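Beta-fructofuranosidase (PDB 3WPU) belongs to the levansucrase/invertase family of the beta-fructosidase clan, whose members are built on a five-bladed beta-propeller. Local coordinates at residues E94-L99 / G117-P122; L450-K455 / E476-W481. One frame throughout, in Å; residues are numbered along the deposited sequence.

Contact 1: residues E94-L99 / G117-P122; sequences EIIFSL and GYFYRP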
# COMPACT_ATOMS: atom_id res chain seq x y z
N GLU A 94 4.09 -18.68 -5.69
CA GLU A 94 3.82 -17.25 -5.41
C GLU A 94 3.56 -17.19 -3.89
O GLU A 94 2.90 -18.08 -3.36
CB GLU A 94 2.62 -16.72 -6.17
CG GLU A 94 2.85 -16.62 -7.66
CD GLU A 94 1.71 -16.02 -8.44
OE1 GLU A 94 0.55 -15.98 -7.94
OE2 GLU A 94 1.96 -15.62 -9.59
N ILE A 95 4.08 -16.15 -3.24
CA ILE A 95 4.02 -15.97 -1.80
C ILE A 95 3.60 -14.52 -1.52
O ILE A 95 4.18 -13.58 -2.07
CB ILE A 95 5.39 -16.22 -1.12
CG1 ILE A 95 5.81 -17.68 -1.27
CG2 ILE A 95 5.35 -15.80 0.35
CD1 ILE A 95 7.28 -17.91 -1.01
N ILE A 96 2.58 -14.37 -0.69
CA ILE A 96 2.14 -13.04 -0.23
C ILE A 96 2.09 -12.99 1.29
O ILE A 96 1.95 -14.04 1.97
CB ILE A 96 0.79 -12.63 -0.82
CG1 ILE A 96 -0.29 -13.62 -0.39
CG2 ILE A 96 0.92 -12.48 -2.34
CD1 ILE A 96 -1.70 -13.26 -0.83
N PHE A 97 2.21 -11.78 1.80
CA PHE A 97 2.06 -11.47 3.22
C PHE A 97 0.83 -10.64 3.41
O PHE A 97 0.54 -9.76 2.58
CB PHE A 97 3.28 -10.69 3.72
CG PHE A 97 4.53 -11.51 3.80
CD1 PHE A 97 4.80 -12.29 4.91
CD2 PHE A 97 5.44 -11.48 2.77
CE1 PHE A 97 5.95 -13.04 4.99
CE2 PHE A 97 6.61 -12.22 2.85
CZ PHE A 97 6.86 -13.00 3.95
N SER A 98 0.08 -10.91 4.48
CA SER A 98 -1.14 -10.19 4.78
C SER A 98 -1.30 -9.90 6.27
O SER A 98 -0.87 -10.70 7.11
CB SER A 98 -2.38 -11.01 4.39
OG SER A 98 -2.41 -11.40 3.02
N LEU A 99 -1.96 -8.78 6.58
CA LEU A 99 -2.46 -8.56 7.93
C LEU A 99 -3.67 -9.48 8.09
O LEU A 99 -4.54 -9.52 7.22
CB LEU A 99 -2.90 -7.11 8.15
CG LEU A 99 -1.81 -6.05 8.01
CD1 LEU A 99 -2.28 -4.72 8.56
CD2 LEU A 99 -0.54 -6.53 8.70
N GLY A 117 0.42 -12.72 8.54
CA GLY A 117 0.34 -14.09 8.08
C GLY A 117 0.84 -14.18 6.65
O GLY A 117 1.24 -13.17 6.06
N TYR A 118 0.85 -15.37 6.07
CA TYR A 118 1.23 -15.52 4.67
C TYR A 118 0.38 -16.53 3.94
O TYR A 118 -0.23 -17.40 4.56
CB TYR A 118 2.72 -15.84 4.54
CG TYR A 118 3.14 -17.22 5.01
CD1 TYR A 118 3.40 -18.23 4.09
CD2 TYR A 118 3.31 -17.51 6.36
CE1 TYR A 118 3.78 -19.49 4.50
CE2 TYR A 118 3.70 -18.79 6.78
CZ TYR A 118 3.96 -19.76 5.82
OH TYR A 118 4.36 -21.04 6.15
N PHE A 119 0.31 -16.36 2.62
CA PHE A 119 -0.41 -17.29 1.75
C PHE A 119 0.54 -17.69 0.64
O PHE A 119 1.50 -16.97 0.34
CB PHE A 119 -1.65 -16.64 1.14
CG PHE A 119 -2.76 -16.28 2.11
CD1 PHE A 119 -3.85 -17.13 2.26
CD2 PHE A 119 -2.75 -15.09 2.81
CE1 PHE A 119 -4.91 -16.79 3.10
CE2 PHE A 119 -3.80 -14.74 3.65
CZ PHE A 119 -4.87 -15.62 3.81
N TYR A 120 0.27 -18.83 0.01
CA TYR A 120 1.02 -19.27 -1.16
C TYR A 120 0.14 -20.02 -2.15
O TYR A 120 -0.94 -20.54 -1.79
CB TYR A 120 2.23 -20.10 -0.74
CG TYR A 120 1.89 -21.33 0.06
CD1 TYR A 120 1.65 -22.54 -0.57
CD2 TYR A 120 1.86 -21.28 1.46
CE1 TYR A 120 1.36 -23.68 0.18
CE2 TYR A 120 1.56 -22.40 2.20
CZ TYR A 120 1.33 -23.59 1.56
OH TYR A 120 1.05 -24.71 2.33
N ARG A 121 0.57 -20.03 -3.40
CA ARG A 121 -0.13 -20.78 -4.45
C ARG A 121 0.85 -21.07 -5.57
O ARG A 121 1.88 -20.40 -5.68
CB ARG A 121 -1.34 -20.00 -4.97
CG ARG A 121 -1.00 -18.79 -5.82
CD ARG A 121 -2.23 -18.00 -6.24
NE ARG A 121 -1.84 -16.84 -7.04
CZ ARG A 121 -2.69 -15.97 -7.58
NH1 ARG A 121 -4.00 -16.11 -7.43
NH2 ARG A 121 -2.22 -14.93 -8.24
N PRO A 122 0.54 -22.07 -6.40
CA PRO A 122 1.43 -22.39 -7.51
C PRO A 122 1.63 -21.20 -8.47
O PRO A 122 0.68 -20.50 -8.82
CB PRO A 122 0.70 -23.52 -8.23
CG PRO A 122 -0.17 -24.13 -7.17
CD PRO A 122 -0.63 -22.95 -6.37
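Strands 94-99 and 117-122 pair antiparallel, their short axes 150° apart in direction and 4.6 Å apart at closest approach, with Glu94-Arg121, Ile96-Phe119 and Ser98-Gly117 as hydrogen-bonded pairs and Ile95-Tyr120 and Phe97-Tyr118 as non-hydrogen-bonded ones. Six backbone bonds fix this register. Between them, alpha hydrogens point at carbonyls, as at Tyr120 CA to Glu94 O, 3.1 Å.

The salt bridge closes the Glu94 end. Arg121 presents NE and NH2 side-on to OE1 of Glu94. Arg121 NE lies 2.7 Å from Glu94 OE1, nearly along the C-O axis. Arg121 NH2, 3.0 Å from Glu94 OE1, meets its syn lone pair. OE1 lies close to the guanidinium plane for both bonds, yet the carboxylate is turned 36° from that plane. Arg121 reaches it with CG between the backbone N and the carbonyl carbon (chi1 72°) and an extended chain to NE. Asp483 shares NH2, Gly134 O takes NH1, and Ala486 N holds OE2, so this buried ion pair has partners on both members.

On the same face, Ile96 lays CG1 against Phe119 CB, 3.6 Å away, and Ser98 OG approaches the edge of the Phe119 ring, 3.7 Å from CE2, while bonded to Thr77. The other face carries Phe97, whose CD1 sits 4.1 Å from Tyr118 CB; the Tyr118 ring leads away and its hydroxyl bonds to Val214 O.

Val214 and Leu216 of strand 213-226 cover Ile95 and Phe97; Trp136 and Ile484 lie against Ile96. Strand 93-102 also pairs with 72-81, and 115-122 with 137-141: antiparallel pairing consistent with a blade of the family's propeller.

Contact 2: residues L450-K455 / E476-W481; sequences LAPTVK and EGLGGW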
# COMPACT_ATOMS: atom_id res chain seq x y z
N LEU A 450 -9.51 -10.35 -0.36
CA LEU A 450 -9.13 -9.45 -1.45
C LEU A 450 -10.21 -9.28 -2.52
O LEU A 450 -10.99 -10.20 -2.82
CB LEU A 450 -7.80 -9.89 -2.08
CG LEU A 450 -6.64 -9.86 -1.09
CD1 LEU A 450 -5.38 -10.26 -1.85
CD2 LEU A 450 -6.39 -8.51 -0.42
N ALA A 451 -10.24 -8.08 -3.09
CA ALA A 451 -11.13 -7.75 -4.20
C ALA A 451 -10.59 -8.39 -5.49
O ALA A 451 -9.51 -8.97 -5.48
CB ALA A 451 -11.21 -6.25 -4.36
N PRO A 452 -11.34 -8.26 -6.63
CA PRO A 452 -10.73 -8.59 -7.90
C PRO A 452 -9.64 -7.57 -8.20
O PRO A 452 -9.78 -6.39 -7.89
CB PRO A 452 -11.88 -8.45 -8.91
CG PRO A 452 -13.15 -8.51 -8.08
CD PRO A 452 -12.75 -7.85 -6.78
N THR A 453 -8.56 -8.03 -8.78
CA THR A 453 -7.51 -7.14 -9.19
C THR A 453 -7.99 -6.36 -10.41
O THR A 453 -8.67 -6.93 -11.28
CB THR A 453 -6.30 -7.98 -9.49
OG1 THR A 453 -5.86 -8.56 -8.25
CG2 THR A 453 -5.14 -7.16 -10.11
N VAL A 454 -7.64 -5.08 -10.48
CA VAL A 454 -8.10 -4.23 -11.55
C VAL A 454 -6.89 -3.65 -12.24
O VAL A 454 -5.78 -3.92 -11.82
CB VAL A 454 -9.08 -3.12 -11.08
CG1 VAL A 454 -10.35 -3.75 -10.52
CG2 VAL A 454 -8.45 -2.18 -10.06
N LYS A 455 -7.12 -2.92 -13.32
CA LYS A 455 -6.01 -2.42 -14.13
C LYS A 455 -6.15 -0.92 -14.36
O LYS A 455 -7.14 -0.46 -14.93
CB LYS A 455 -5.94 -3.18 -15.47
CG LYS A 455 -4.78 -2.77 -16.36
CD LYS A 455 -4.65 -3.72 -17.54
CE LYS A 455 -3.59 -3.26 -18.53
NZ LYS A 455 -4.09 -2.20 -19.46
N GLU A 476 -15.41 -6.38 -17.46
CA GLU A 476 -15.72 -4.95 -17.30
C GLU A 476 -14.79 -4.30 -16.26
O GLU A 476 -15.21 -3.50 -15.42
CB GLU A 476 -17.19 -4.73 -16.94
CG GLU A 476 -17.69 -3.34 -17.32
CD GLU A 476 -19.18 -3.14 -17.11
OE1 GLU A 476 -19.66 -2.04 -17.38
OE2 GLU A 476 -19.87 -4.06 -16.66
N GLY A 477 -13.52 -4.66 -16.34
CA GLY A 477 -12.51 -4.11 -15.45
C GLY A 477 -12.08 -5.01 -14.30
O GLY A 477 -11.01 -4.80 -13.71
N LEU A 478 -12.90 -5.99 -13.95
CA LEU A 478 -12.58 -6.89 -12.83
C LEU A 478 -11.79 -8.11 -13.27
O LEU A 478 -12.27 -8.91 -14.07
CB LEU A 478 -13.87 -7.37 -12.17
CG LEU A 478 -14.78 -6.30 -11.55
CD1 LEU A 478 -16.05 -6.98 -11.07
CD2 LEU A 478 -14.11 -5.61 -10.39
N GLY A 479 -10.56 -8.23 -12.78
CA GLY A 479 -9.76 -9.42 -12.99
C GLY A 479 -10.02 -10.52 -11.96
O GLY A 479 -11.14 -10.71 -11.46
N GLY A 480 -8.96 -11.27 -11.67
CA GLY A 480 -9.07 -12.41 -10.79
C GLY A 480 -9.22 -11.99 -9.33
O GLY A 480 -8.61 -11.04 -8.89
N TRP A 481 -10.07 -12.69 -8.59
CA TRP A 481 -10.10 -12.50 -7.15
C TRP A 481 -8.73 -12.78 -6.54
O TRP A 481 -8.14 -13.83 -6.75
CB TRP A 481 -11.14 -13.43 -6.54
CG TRP A 481 -12.52 -13.16 -7.02
CD1 TRP A 481 -13.20 -13.82 -8.02
CD2 TRP A 481 -13.40 -12.16 -6.52
NE1 TRP A 481 -14.49 -13.29 -8.14
CE2 TRP A 481 -14.62 -12.26 -7.24
CE3 TRP A 481 -13.29 -11.19 -5.52
CZ2 TRP A 481 -15.69 -11.42 -7.01
CZ3 TRP A 481 -14.38 -10.35 -5.28
CH2 TRP A 481 -15.56 -10.47 -6.02
O HOH W 1 -9.74 -2.51 -14.41
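Pro452 and Trp481 lie side by side and point the same way, Pro452 CG standing over one face of the six-membered ring of the indole. Pro452 CG is 3.6 Å from the centroid of that ring and 12° off its normal, a CH-pi contact by position and direction alike. Pro452 CD comes closer still to a single ring atom, 3.3 Å from Trp481 CZ3. The indole gets there although the CB of Trp481 starts away from 450-455: CG is anti to the carbonyl carbon (chi1 -62°), and chi2 of 98° turns the ring to offer its face. Leu450 O lies in the ring plane at its edge, 3.7 Å from Trp481 CE3.

Leu478 touches the same proline with one branch: its CD2 is 3.8 Å from Pro452 CG and also reaches Val454 CG1; the side chains of Val454 and Leu478 run alongside each other.

Two backbone bonds, both through Thr453, accompany this packing. Thr453 N donates to Gly480 O, 3.0 Å, from above the carbonyl plane, and Gly479 N donates to Thr453 O, 2.7 Å, nearly in line with the carbonyl. Farther on, one water, accepting from Lys455 N, also lies 2.7 Å from Gly477 O and bridges the two.

Trp481 also touches Phe64 and Pro65, and Thr453 OG1 bonds to Asp483 O. The chemistry therefore implies attachment of the irregular 476-481 segment to residues 450-454, which lead into strand 454-458, by CH-pi and apolar packing and main-chain bonds, with no charge pairing between the two segments.

Contact 1 closes before contact 2 opens along the chain, and their centres lie 18 Å apart; the nearest atoms are about 5 Å apart, without touching. Each centre is about 16 Å from the centre of the chain. Contact 1 belongs to the large mixed sheet, whereas strand 454-458 of contact 2 belongs to a separate four-stranded antiparallel sheet. Between them runs the segment following Trp481: Asp483 pairs through its side chain with Arg121 of contact 1 and through its backbone oxygen with Thr453 of contact 2, so one residue bonds to both. Farther along, Ile484 touches Ile96 and Ala486 bonds to Glu94, carrying the chain from contact 2 across to contact 1.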